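Local coordinates for protein diadenosine tetraphosphatase, putative (Trypanosoma brucei, PDB 2QJC) that binds two manganese ions and probably hydrolyses phosphate esters or anhydrides, possibly diadenosine tetraphosphate, as a calcineurin-like metallophosphoesterase, at residues V67-L70 / K71-A75; T121-S124 / Q125-H128; A32-E35 / D36-A40; V12-P15 / N16-G19; K188-A191 / S192-G196. All coordinates share one frame; numbering follows the deposited sequence.

Contact 1 (V67-L70 / K71-A75)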
loop_
_atom_site.group_PDB
_atom_site.type_symbol
_atom_site.label_atom_id
_atom_site.label_comp_id
_atom_site.label_asym_id
_atom_site.label_seq_id
_atom_site.Cartn_x
_atom_site.Cartn_y
_atom_site.Cartn_z
ATOM N N VAL A 67 13.303 1.950 2.298
ATOM C CA VAL A 67 13.010 1.098 3.436
ATOM C C VAL A 67 13.707 1.539 4.711
ATOM O O VAL A 67 13.138 1.433 5.800
ATOM C CB VAL A 67 13.360 -0.371 3.101
ATOM C CG1 VAL A 67 13.235 -1.250 4.330
ATOM C CG2 VAL A 67 12.425 -0.872 1.996
ATOM N N ARG A 68 14.930 2.043 4.577
ATOM C CA ARG A 68 15.688 2.513 5.734
ATOM C C ARG A 68 15.122 3.821 6.278
ATOM O O ARG A 68 15.176 4.074 7.477
ATOM C CB ARG A 68 17.163 2.686 5.362
ATOM C CG ARG A 68 17.941 1.390 5.442
ATOM C CD ARG A 68 19.271 1.479 4.721
ATOM N NE ARG A 68 20.056 0.264 4.926
ATOM C CZ ARG A 68 21.058 -0.118 4.143
ATOM N NH1 ARG A 68 21.401 0.621 3.095
ATOM N NH2 ARG A 68 21.708 -1.246 4.403
ATOM N N LEU A 69 14.590 4.651 5.391
ATOM C CA LEU A 69 13.991 5.909 5.801
ATOM C C LEU A 69 12.750 5.601 6.638
ATOM O O LEU A 69 12.562 6.151 7.727
ATOM C CB LEU A 69 13.593 6.739 4.575
ATOM C CG LEU A 69 12.762 7.997 4.864
ATOM C CD1 LEU A 69 13.512 8.892 5.841
ATOM C CD2 LEU A 69 12.490 8.743 3.583
ATOM N N LEU A 70 11.902 4.718 6.122
ATOM C CA LEU A 70 10.684 4.339 6.828
ATOM C C LEU A 70 11.015 3.724 8.186
ATOM O O LEU A 70 10.302 3.953 9.170
ATOM C CB LEU A 70 9.864 3.360 5.980
ATOM C CG LEU A 70 9.359 3.967 4.666
ATOM C CD1 LEU A 70 8.702 2.901 3.807
ATOM C CD2 LEU A 70 8.382 5.099 4.974
ATOM N N LYS A 71 12.099 2.955 8.237
ATOM C CA LYS A 71 12.533 2.320 9.481
ATOM C C LYS A 71 12.947 3.354 10.534
ATOM O O LYS A 71 12.479 3.310 11.671
ATOM C CB LYS A 71 13.704 1.370 9.213
ATOM C CG LYS A 71 14.285 0.719 10.462
ATOM C CD LYS A 71 15.421 -0.232 10.096
ATOM C CE LYS A 71 16.132 -0.780 11.330
ATOM N NZ LYS A 71 15.207 -1.467 12.277
ATOM N N ARG A 72 13.822 4.284 10.155
ATOM C CA ARG A 72 14.282 5.307 11.090
ATOM C C ARG A 72 13.125 6.191 11.549
ATOM O O ARG A 72 13.167 6.759 12.641
ATOM C CB ARG A 72 15.382 6.170 10.450
ATOM C CG ARG A 72 14.880 7.199 9.443
ATOM C CD ARG A 72 15.864 7.388 8.286
ATOM N NE ARG A 72 16.984 8.280 8.581
ATOM C CZ ARG A 72 16.870 9.594 8.766
ATOM N NH1 ARG A 72 15.681 10.180 8.695
ATOM N NH2 ARG A 72 17.952 10.330 8.993
ATOM N N LEU A 73 12.090 6.306 10.720
ATOM C CA LEU A 73 10.929 7.127 11.063
ATOM C C LEU A 73 9.905 6.404 11.926
ATOM O O LEU A 73 8.970 7.021 12.432
ATOM C CB LEU A 73 10.236 7.636 9.797
ATOM C CG LEU A 73 10.970 8.716 9.006
ATOM C CD1 LEU A 73 10.158 9.081 7.776
ATOM C CD2 LEU A 73 11.192 9.940 9.888
ATOM N N GLY A 74 10.085 5.101 12.097
ATOM C CA GLY A 74 9.144 4.328 12.893
ATOM C C GLY A 74 7.843 4.118 12.136
ATOM O O GLY A 74 6.819 3.759 12.717
ATOM N N ALA A 75 7.898 4.333 10.826
ATOM C CA ALA A 75 6.737 4.194 9.951
ATOM C C ALA A 75 6.231 2.765 9.773
ATOM O O ALA A 75 7.000 1.800 9.839
ATOM C CB ALA A 75 7.056 4.790 8.583
#
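A Schellman motif spanning Leu70 to Ala75 closes helix 63-73, the helix of the beta-alpha-beta unit that runs from strand 49-52 to strand 76-77. Leu70 O takes the Ala75 N-H at 2.9 Å, and inside this loop Gly74 N bonds to Lys71 O. Gly74 makes the reversal with a positive phi of 74°. Into the motif the i to i+4 bonds still run: Arg72 N to Arg68 O at 3.0 Å and Leu73 N to Leu69 O, the latter N-H also making a weak second bond to Leu70 O. On the apolar side Leu70 CD2 packs on Ala75 CB at 3.9 Å; both residues also touch Leu50 of strand 49-52. Leu69 and Leu73 lie side by side and point the same way, one helical turn apart. Arg72 doubles back along the helix: CG sits between its backbone N and carbonyl carbon (chi1 76°), and bends at chi2 and chi3 bring CD to 3.4 Å from Leu69 CA. The guanidinium then meets the Leu69 methyl obliquely, NH1 lying 3.8 Å from CD1.

Contact 2 (T121-S124 / Q125-H128)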
loop_
_atom_site.group_PDB
_atom_site.type_symbol
_atom_site.label_atom_id
_atom_site.label_comp_id
_atom_site.label_asym_id
_atom_site.label_seq_id
_atom_site.Cartn_x
_atom_site.Cartn_y
_atom_site.Cartn_z
ATOM N N THR A 121 14.931 -7.582 6.965
ATOM C CA THR A 121 14.263 -7.754 8.248
ATOM C C THR A 121 13.014 -6.888 8.357
ATOM O O THR A 121 11.974 -7.355 8.821
ATOM C CB THR A 121 15.219 -7.427 9.415
ATOM O OG1 THR A 121 16.262 -8.406 9.454
ATOM C CG2 THR A 121 14.481 -7.436 10.737
ATOM N N TYR A 122 13.117 -5.634 7.921
ATOM C CA TYR A 122 11.990 -4.708 7.968
ATOM C C TYR A 122 10.829 -5.230 7.133
ATOM O O TYR A 122 9.679 -5.202 7.577
ATOM C CB TYR A 122 12.397 -3.323 7.450
ATOM C CG TYR A 122 11.273 -2.306 7.474
ATOM C CD1 TYR A 122 11.021 -1.533 8.609
ATOM C CD2 TYR A 122 10.435 -2.141 6.370
ATOM C CE1 TYR A 122 9.956 -0.611 8.643
ATOM C CE2 TYR A 122 9.366 -1.232 6.391
ATOM C CZ TYR A 122 9.134 -0.472 7.525
ATOM O OH TYR A 122 8.084 0.422 7.535
ATOM N N LEU A 123 11.135 -5.700 5.924
ATOM C CA LEU A 123 10.118 -6.232 5.015
ATOM C C LEU A 123 9.503 -7.521 5.540
ATOM O O LEU A 123 8.311 -7.777 5.374
ATOM C CB LEU A 123 10.726 -6.523 3.638
ATOM C CG LEU A 123 11.270 -5.363 2.802
ATOM C CD1 LEU A 123 11.729 -5.891 1.452
ATOM C CD2 LEU A 123 10.198 -4.311 2.617
ATOM N N SER A 124 10.335 -8.331 6.173
ATOM C CA SER A 124 9.915 -9.615 6.700
ATOM C C SER A 124 8.923 -9.518 7.859
ATOM O O SER A 124 8.320 -10.512 8.242
ATOM C CB SER A 124 11.152 -10.402 7.135
ATOM O OG SER A 124 10.815 -11.733 7.471
ATOM N N GLN A 125 8.746 -8.323 8.412
ATOM C CA GLN A 125 7.825 -8.156 9.532
ATOM C C GLN A 125 6.543 -7.405 9.181
ATOM O O GLN A 125 5.727 -7.129 10.058
ATOM C CB GLN A 125 8.542 -7.444 10.685
ATOM C CG GLN A 125 9.098 -6.074 10.321
ATOM C CD GLN A 125 10.082 -5.550 11.358
ATOM O OE1 GLN A 125 9.743 -5.397 12.533
ATOM N NE2 GLN A 125 11.309 -5.274 10.924
ATOM N N LEU A 126 6.352 -7.092 7.903
ATOM C CA LEU A 126 5.165 -6.359 7.479
ATOM C C LEU A 126 3.890 -7.197 7.429
ATOM O O LEU A 126 3.884 -8.304 6.899
ATOM C CB LEU A 126 5.381 -5.741 6.092
ATOM C CG LEU A 126 6.573 -4.809 5.853
ATOM C CD1 LEU A 126 6.492 -4.290 4.429
ATOM C CD2 LEU A 126 6.570 -3.644 6.851
ATOM N N PRO A 127 2.785 -6.666 7.980
ATOM C CA PRO A 127 1.517 -7.394 7.965
ATOM C C PRO A 127 0.863 -7.158 6.598
ATOM O O PRO A 127 1.371 -6.380 5.782
ATOM C CB PRO A 127 0.734 -6.743 9.098
ATOM C CG PRO A 127 1.145 -5.307 8.980
ATOM C CD PRO A 127 2.656 -5.398 8.724
ATOM N N HIS A 128 -0.258 -7.823 6.351
ATOM C CA HIS A 128 -0.969 -7.667 5.088
ATOM C C HIS A 128 -2.026 -6.575 5.217
ATOM O O HIS A 128 -2.336 -5.867 4.251
ATOM C CB HIS A 128 -1.654 -8.981 4.708
ATOM C CG HIS A 128 -0.709 -10.123 4.506
ATOM N ND1 HIS A 128 0.041 -10.277 3.358
ATOM C CD2 HIS A 128 -0.385 -11.165 5.308
ATOM C CE1 HIS A 128 0.784 -11.364 3.463
ATOM N NE2 HIS A 128 0.545 -11.922 4.637
HETATM O O HOH W 1 6.078 -9.560 5.782
#
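Gln125 folds back over the last turn of helix 117-124 and touches Thr121 and Tyr122. Its N-H makes a weak bond to Tyr122 O. The CG is turned in between the backbone N and the carbonyl carbon (chi1 59°), which presses it to 2.9 Å from Tyr122 O. From there the chain runs out extended and delivers the amide to the helix backbone, where NE2 gives Thr121 O a weak, bent hydrogen bond of 3.0 Å. NE2 also lies 3.1 Å from Tyr122 CA, beside the root of the tyrosine side chain. Here helix 117-124 gives way to the loop before strand 129-132, with i to i+3 bonds at Gln125 and Leu126. At Leu126, the next residue, the backbone N reaches Leu123 O in a straight bond of 3.3 Å, the donor standing well above the carbonyl plane. A water donates to both Leu123 O and Leu126 O, clasping the turn. The Leu126 side chain splits its methyls: CD2 meets Tyr122 CE2 at 3.7 Å, obliquely to the ring, while CD1 lies 4.1 Å from Leu123 CD2. Tyr122 OH is held by Ala75 O, so the ring that receives Leu126 is fixed at its far end. Pro127 and His128 lead away into backbone bonds with Leu79 and Asn10.

Contact 3 (A32-E35 / D36-A40)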
loop_
_atom_site.group_PDB
_atom_site.type_symbol
_atom_site.label_atom_id
_atom_site.label_comp_id
_atom_site.label_asym_id
_atom_site.label_seq_id
_atom_site.Cartn_x
_atom_site.Cartn_y
_atom_site.Cartn_z
ATOM N N ALA A 32 13.501 10.117 -3.231
ATOM C CA ALA A 32 13.460 11.567 -3.386
ATOM C C ALA A 32 12.012 12.041 -3.339
ATOM O O ALA A 32 11.687 13.019 -2.659
ATOM C CB ALA A 32 14.107 11.979 -4.709
ATOM N N GLN A 33 11.150 11.329 -4.065
ATOM C CA GLN A 33 9.727 11.640 -4.133
ATOM C C GLN A 33 9.038 11.518 -2.772
ATOM O O GLN A 33 8.154 12.311 -2.445
ATOM C CB GLN A 33 9.037 10.714 -5.141
ATOM C CG GLN A 33 9.280 11.057 -6.608
ATOM C CD GLN A 33 10.748 11.041 -6.996
ATOM O OE1 GLN A 33 11.478 10.087 -6.710
ATOM N NE2 GLN A 33 11.187 12.102 -7.669
ATOM N N LEU A 34 9.432 10.523 -1.985
ATOM C CA LEU A 34 8.845 10.336 -0.663
ATOM C C LEU A 34 9.224 11.529 0.225
ATOM O O LEU A 34 8.391 12.055 0.964
ATOM C CB LEU A 34 9.339 9.023 -0.045
ATOM C CG LEU A 34 8.922 8.689 1.398
ATOM C CD1 LEU A 34 7.401 8.722 1.542
ATOM C CD2 LEU A 34 9.462 7.308 1.773
ATOM N N GLU A 35 10.484 11.955 0.148
ATOM C CA GLU A 35 10.945 13.098 0.936
ATOM C C GLU A 35 10.128 14.337 0.586
ATOM O O GLU A 35 9.724 15.096 1.466
ATOM C CB GLU A 35 12.418 13.378 0.657
ATOM C CG GLU A 35 13.338 12.239 1.019
ATOM C CD GLU A 35 14.737 12.428 0.473
ATOM O OE1 GLU A 35 14.929 13.300 -0.407
ATOM O OE2 GLU A 35 15.639 11.687 0.919
ATOM N N ASP A 36 9.887 14.539 -0.706
ATOM C CA ASP A 36 9.117 15.693 -1.151
ATOM C C ASP A 36 7.694 15.613 -0.611
ATOM O O ASP A 36 7.116 16.622 -0.209
ATOM C CB ASP A 36 9.066 15.767 -2.676
ATOM C CG ASP A 36 10.428 15.591 -3.316
ATOM O OD1 ASP A 36 11.419 16.143 -2.789
ATOM O OD2 ASP A 36 10.504 14.904 -4.357
ATOM N N LEU A 37 7.130 14.410 -0.600
ATOM C CA LEU A 37 5.770 14.231 -0.106
ATOM C C LEU A 37 5.693 14.538 1.391
ATOM O O LEU A 37 4.729 15.147 1.855
ATOM C CB LEU A 37 5.279 12.802 -0.373
ATOM C CG LEU A 37 3.843 12.510 0.089
ATOM C CD1 LEU A 37 2.881 13.504 -0.536
ATOM C CD2 LEU A 37 3.454 11.093 -0.286
ATOM N N LEU A 38 6.706 14.119 2.142
ATOM C CA LEU A 38 6.720 14.367 3.578
ATOM C C LEU A 38 6.761 15.869 3.862
ATOM O O LEU A 38 6.095 16.354 4.787
ATOM C CB LEU A 38 7.903 13.649 4.225
ATOM C CG LEU A 38 7.787 12.119 4.185
ATOM C CD1 LEU A 38 9.014 11.494 4.823
ATOM C CD2 LEU A 38 6.523 11.665 4.910
ATOM N N ARG A 39 7.539 16.605 3.068
ATOM C CA ARG A 39 7.607 18.054 3.219
ATOM C C ARG A 39 6.271 18.630 2.774
ATOM O O ARG A 39 5.792 19.617 3.331
ATOM C CB ARG A 39 8.722 18.659 2.351
ATOM C CG ARG A 39 10.128 18.477 2.903
ATOM C CD ARG A 39 11.135 19.316 2.126
ATOM N NE ARG A 39 11.350 18.813 0.772
ATOM C CZ ARG A 39 12.116 17.772 0.477
ATOM N NH1 ARG A 39 12.751 17.114 1.435
ATOM N NH2 ARG A 39 12.247 17.389 -0.778
ATOM N N ALA A 40 5.668 17.997 1.770
ATOM C CA ALA A 40 4.390 18.444 1.232
ATOM C C ALA A 40 3.208 18.302 2.200
ATOM O O ALA A 40 2.153 18.907 1.987
ATOM C CB ALA A 40 4.088 17.705 -0.071
#
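Leu34 and Leu38 lie one turn apart on the packed side of helix 31-41, whereas Glu35, Asp36 and Arg39 form its polar flank. On the packed side Leu38 N bonds to Leu34 O at 2.9 Å, and Leu38 CG rests 3.3 Å from that same oxygen. The side chains themselves meet less closely, Leu34 CD1 lying 4.3 Å from Leu38 CG. The Leu37 side chain leaves the helix in another direction: with CG anti to the backbone N (chi1 -179°) it runs toward Leu231, Ala233 and Val244 of strands 230-236 and 240-245, while its CB stays 3.5 Å from Leu34 O. Its N-H bonds to Gln33 O at 3.0 Å. The polar flank is more exposed. Arg39 bends at chi3 and lays its guanidinium back along the helix, one face over Glu35 O, which stands 3.6 Å above the plane and off toward the rim. The same oxygen accepts the Arg39 backbone N-H. The Asp36 carboxylate is doubtfully placed: OD2 presses to 2.8 Å from Ala32 O, acceptor against acceptor, while Asp36 N bonds to that oxygen, and the salt bridge from Arg39 NH2 to OD1 is modelled improbably short. Glu35 does not join this pair; its carboxylate is turned to Arg31 in a salt bridge, and its OE1 remains 4.8 Å from Arg39 NH1. An apolar face turned to helix 63-73 and to the sheet, with a charged outer flank, is the usual division of an amphipathic helix, here the connector between strands 21-24 and 49-52 in a beta-alpha-beta unit.

Contact 4 (V12-P15 / N16-G19)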
loop_
_atom_site.group_PDB
_atom_site.type_symbol
_atom_site.label_atom_id
_atom_site.label_comp_id
_atom_site.label_asym_id
_atom_site.label_seq_id
_atom_site.Cartn_x
_atom_site.Cartn_y
_atom_site.Cartn_z
ATOM N N VAL A 12 -2.951 -6.303 11.654
ATOM C CA VAL A 12 -2.405 -5.521 12.763
ATOM C C VAL A 12 -3.396 -4.397 13.089
ATOM O O VAL A 12 -3.872 -3.703 12.189
ATOM C CB VAL A 12 -1.020 -4.914 12.390
ATOM C CG1 VAL A 12 -0.649 -3.785 13.339
ATOM C CG2 VAL A 12 0.036 -5.990 12.450
ATOM N N THR A 13 -3.715 -4.233 14.370
ATOM C CA THR A 13 -4.651 -3.200 14.806
ATOM C C THR A 13 -3.979 -2.151 15.698
ATOM O O THR A 13 -3.244 -2.487 16.625
ATOM C CB THR A 13 -5.842 -3.834 15.556
ATOM O OG1 THR A 13 -6.550 -4.698 14.660
ATOM C CG2 THR A 13 -6.792 -2.765 16.075
ATOM N N LEU A 14 -4.245 -0.879 15.408
ATOM C CA LEU A 14 -3.661 0.231 16.158
ATOM C C LEU A 14 -4.733 1.123 16.809
ATOM O O LEU A 14 -5.003 2.233 16.346
ATOM C CB LEU A 14 -2.779 1.056 15.212
ATOM C CG LEU A 14 -1.633 0.281 14.546
ATOM C CD1 LEU A 14 -1.006 1.116 13.430
ATOM C CD2 LEU A 14 -0.582 -0.076 15.596
ATOM N N PRO A 15 -5.358 0.644 17.899
ATOM C CA PRO A 15 -6.399 1.404 18.596
ATOM C C PRO A 15 -5.961 2.724 19.226
ATOM O O PRO A 15 -6.766 3.650 19.360
ATOM C CB PRO A 15 -6.910 0.409 19.636
ATOM C CG PRO A 15 -5.711 -0.422 19.924
ATOM C CD PRO A 15 -5.148 -0.661 18.548
ATOM N N ASN A 16 -4.687 2.810 19.595
ATOM C CA ASN A 16 -4.142 4.002 20.238
ATOM C C ASN A 16 -3.744 5.137 19.297
ATOM O O ASN A 16 -3.451 6.240 19.754
ATOM C CB ASN A 16 -2.937 3.616 21.095
ATOM C CG ASN A 16 -3.329 2.823 22.331
ATOM O OD1 ASN A 16 -4.222 1.977 22.288
ATOM N ND2 ASN A 16 -2.646 3.089 23.440
ATOM N N VAL A 17 -3.718 4.880 17.993
ATOM C CA VAL A 17 -3.349 5.930 17.043
ATOM C C VAL A 17 -4.552 6.828 16.769
ATOM O O VAL A 17 -5.386 6.535 15.911
ATOM C CB VAL A 17 -2.819 5.319 15.720
ATOM C CG1 VAL A 17 -2.533 6.421 14.695
ATOM C CG2 VAL A 17 -1.543 4.524 16.000
ATOM N N THR A 18 -4.630 7.925 17.517
ATOM C CA THR A 18 -5.725 8.884 17.402
ATOM C C THR A 18 -5.254 10.224 16.839
ATOM O O THR A 18 -6.061 11.113 16.579
ATOM C CB THR A 18 -6.390 9.140 18.781
ATOM O OG1 THR A 18 -5.448 9.773 19.661
ATOM C CG2 THR A 18 -6.836 7.824 19.405
ATOM N N GLY A 19 -3.945 10.369 16.668
ATOM C CA GLY A 19 -3.414 11.597 16.117
ATOM C C GLY A 19 -3.568 11.594 14.606
ATOM O O GLY A 19 -4.302 10.780 14.045
#
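Leu14 and Val17 face each other across a type I beta turn, with Pro15 and Asn16 at its two corners. The closing bond runs from Val17 N to Leu14 O and is weak at 3.4 Å, though fairly straight at 160°. Beside this bond the two side chains make the apolar clasp of the turn, Val17 CG2 meeting Leu14 CB at 3.8 Å. The Asn16 side chain can be followed outward from the corner. Its CB is held next to the Pro15 carbonyl carbon by the peptide link itself. CG is placed anti to its own carbonyl carbon (chi1 -70°), which swings the amide back toward that peptide. At the tip, OD1 comes to 3.6 Å from Pro15 C and also touches the proline ring at CG, 3.7 Å away. Only the OD1 end of the amide touches the ring; the two side chains cross obliquely, and ND2 is turned away from the proline. Thr18 adds a looser touch, its CG2 lying 4.2 Å from Pro15 O. Before the turn, Val12 and Leu14 are hydrogen-bonded through their backbones to strand 129-132, and beyond it Gly19 O accepts from His135 NE2. Proline at the first corner suits a type I turn, since its ring already imposes the required phi; here the turn makes a surface link from strand 11-13, at the margin of one five-stranded sheet, to strand 21-24 in the other.

Contact 5 (K188-A191 / S192-G196)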
loop_
_atom_site.group_PDB
_atom_site.type_symbol
_atom_site.label_atom_id
_atom_site.label_comp_id
_atom_site.label_asym_id
_atom_site.label_seq_id
_atom_site.Cartn_x
_atom_site.Cartn_y
_atom_site.Cartn_z
ATOM N N LYS A 188 -15.745 -6.290 -12.494
ATOM C CA LYS A 188 -15.729 -4.858 -12.254
ATOM C C LYS A 188 -14.596 -4.538 -11.297
ATOM O O LYS A 188 -14.118 -5.416 -10.572
ATOM C CB LYS A 188 -17.057 -4.409 -11.639
ATOM C CG LYS A 188 -18.282 -4.771 -12.461
ATOM C CD LYS A 188 -19.555 -4.291 -11.794
ATOM C CE LYS A 188 -20.775 -4.599 -12.653
ATOM N NZ LYS A 188 -22.041 -4.104 -12.030
ATOM N N PRO A 189 -14.126 -3.284 -11.303
ATOM C CA PRO A 189 -13.038 -2.901 -10.400
ATOM C C PRO A 189 -13.466 -3.256 -8.984
ATOM O O PRO A 189 -14.575 -2.909 -8.560
ATOM C CB PRO A 189 -12.902 -1.397 -10.630
ATOM C CG PRO A 189 -14.233 -0.989 -11.212
ATOM C CD PRO A 189 -14.574 -2.139 -12.111
ATOM N N TRP A 190 -12.600 -3.958 -8.258
ATOM C CA TRP A 190 -12.950 -4.391 -6.915
ATOM C C TRP A 190 -13.532 -3.290 -6.017
ATOM O O TRP A 190 -14.563 -3.497 -5.379
ATOM C CB TRP A 190 -11.747 -5.067 -6.231
ATOM C CG TRP A 190 -10.858 -4.117 -5.485
ATOM C CD1 TRP A 190 -9.800 -3.410 -5.990
ATOM C CD2 TRP A 190 -11.046 -3.658 -4.142
ATOM N NE1 TRP A 190 -9.331 -2.530 -5.046
ATOM C CE2 TRP A 190 -10.077 -2.660 -3.903
ATOM C CE3 TRP A 190 -11.949 -3.989 -3.120
ATOM C CZ2 TRP A 190 -9.980 -1.985 -2.684
ATOM C CZ3 TRP A 190 -11.856 -3.317 -1.901
ATOM C CH2 TRP A 190 -10.876 -2.323 -1.697
ATOM N N ALA A 191 -12.899 -2.120 -5.983
ATOM C CA ALA A 191 -13.366 -1.035 -5.121
ATOM C C ALA A 191 -14.831 -0.647 -5.292
ATOM O O ALA A 191 -15.480 -0.232 -4.324
ATOM C CB ALA A 191 -12.482 0.195 -5.297
ATOM N N SER A 192 -15.367 -0.778 -6.504
ATOM C CA SER A 192 -16.773 -0.419 -6.717
ATOM C C SER A 192 -17.707 -1.337 -5.928
ATOM O O SER A 192 -18.870 -1.004 -5.705
ATOM C CB SER A 192 -17.142 -0.500 -8.205
ATOM O OG SER A 192 -17.226 -1.849 -8.630
HETATM N N MSE A 193 -17.200 -2.487 -5.499
HETATM C CA MSE A 193 -18.012 -3.452 -4.761
HETATM C C MSE A 193 -17.884 -3.354 -3.242
HETATM O O MSE A 193 -18.572 -4.078 -2.513
HETATM C CB MSE A 193 -17.635 -4.871 -5.180
HETATM C CG MSE A 193 -17.678 -5.118 -6.674
HETATM SE SE MSE A 193 -19.471 -5.053 -7.368
HETATM C CE MSE A 193 -20.036 -6.831 -6.864
ATOM N N TRP A 194 -17.003 -2.475 -2.767
ATOM C CA TRP A 194 -16.781 -2.319 -1.332
ATOM C C TRP A 194 -17.878 -1.486 -0.679
ATOM O O TRP A 194 -18.245 -0.419 -1.179
ATOM C CB TRP A 194 -15.398 -1.699 -1.074
ATOM C CG TRP A 194 -15.143 -1.393 0.376
ATOM C CD1 TRP A 194 -15.176 -0.168 0.969
ATOM C CD2 TRP A 194 -14.908 -2.340 1.421
ATOM N NE1 TRP A 194 -14.982 -0.289 2.326
ATOM C CE2 TRP A 194 -14.815 -1.612 2.632
ATOM C CE3 TRP A 194 -14.771 -3.734 1.457
ATOM C CZ2 TRP A 194 -14.592 -2.233 3.869
ATOM C CZ3 TRP A 194 -14.548 -4.353 2.687
ATOM C CH2 TRP A 194 -14.461 -3.600 3.876
ATOM N N ARG A 195 -18.395 -1.967 0.448
ATOM C CA ARG A 195 -19.477 -1.268 1.126
ATOM C C ARG A 195 -19.209 -0.682 2.513
ATOM O O ARG A 195 -20.067 -0.001 3.065
ATOM C CB ARG A 195 -20.698 -2.180 1.174
ATOM C CG ARG A 195 -21.122 -2.636 -0.208
ATOM C CD ARG A 195 -22.538 -3.169 -0.225
ATOM N NE ARG A 195 -22.955 -3.508 -1.582
ATOM C CZ ARG A 195 -24.194 -3.857 -1.917
ATOM N NH1 ARG A 195 -25.138 -3.913 -0.986
ATOM N NH2 ARG A 195 -24.487 -4.150 -3.178
ATOM N N GLY A 196 -18.030 -0.928 3.073
ATOM C CA GLY A 196 -17.726 -0.384 4.385
ATOM C C GLY A 196 -18.220 -1.265 5.519
ATOM O O GLY A 196 -18.336 -2.474 5.350
HETATM O O HOH W 2 -20.208 -1.801 -10.168
HETATM O O HOH W 3 -16.924 1.650 -2.626
#
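Two hydrogen bonds join Ser192 to Pro189. Pro189 O is gripped twice by the one serine: OG donates at 2.9 Å, in the carbonyl plane, and the backbone N at 3.1 Å from above that plane. The hydroxyl gets there because OG sits between its own backbone N and carbonyl carbon (chi1 73°). Two further i to i+3 bonds follow, Met193 N to Trp190 O at 2.8 Å and Trp194 N to Ala191 O, each donor again above the carbonyl plane. Trp194 NE1 is satisfied by Glu198 O. These overlapping turns carry the chain from strand 188-189, at the margin of a three-stranded antiparallel sheet, toward strand 199-202. Water contributes a bridge, one molecule donating to both Ala191 O and Trp194 O, and a second water links Lys188 NZ to Ser192 OG by weak bonds. Among apolar contacts, Trp190 and Trp194 lie side by side, with Trp190 CZ3 4.0 Å from Trp194 CB. One face of the Trp190 ring is covered by Ala191 CB over its centre, and the ring also meets Phe202 edge-to-face. Selenomethionine Met193 bends at chi2 and chi3 and packs on Leu164; its CB lies 3.4 Å from Trp190 O.

Contacts 1, 2 and 3 form a connected block. Contact 1 lies between the other two: Leu69 CD2 meets Leu34 CD2 of contact 3 at 3.8 Å, and Val67 CG1 meets Tyr122 CD2 of contact 2 at 3.6 Å. Contact 2 also touches contact 4, where Pro127 CB packs on Val12 CG2. Contact 5 stands apart, its centre about 31 Å from that of contact 1 and on the opposite side of the chain's centre. Yet contact 5 comes nearest to the manganese ligands, its Trp190 side chain about 7 Å from that of His204. The side chain of Trp190 is about 11 Å from a manganese ion and that of Leu126 in contact 2 about 12 Å.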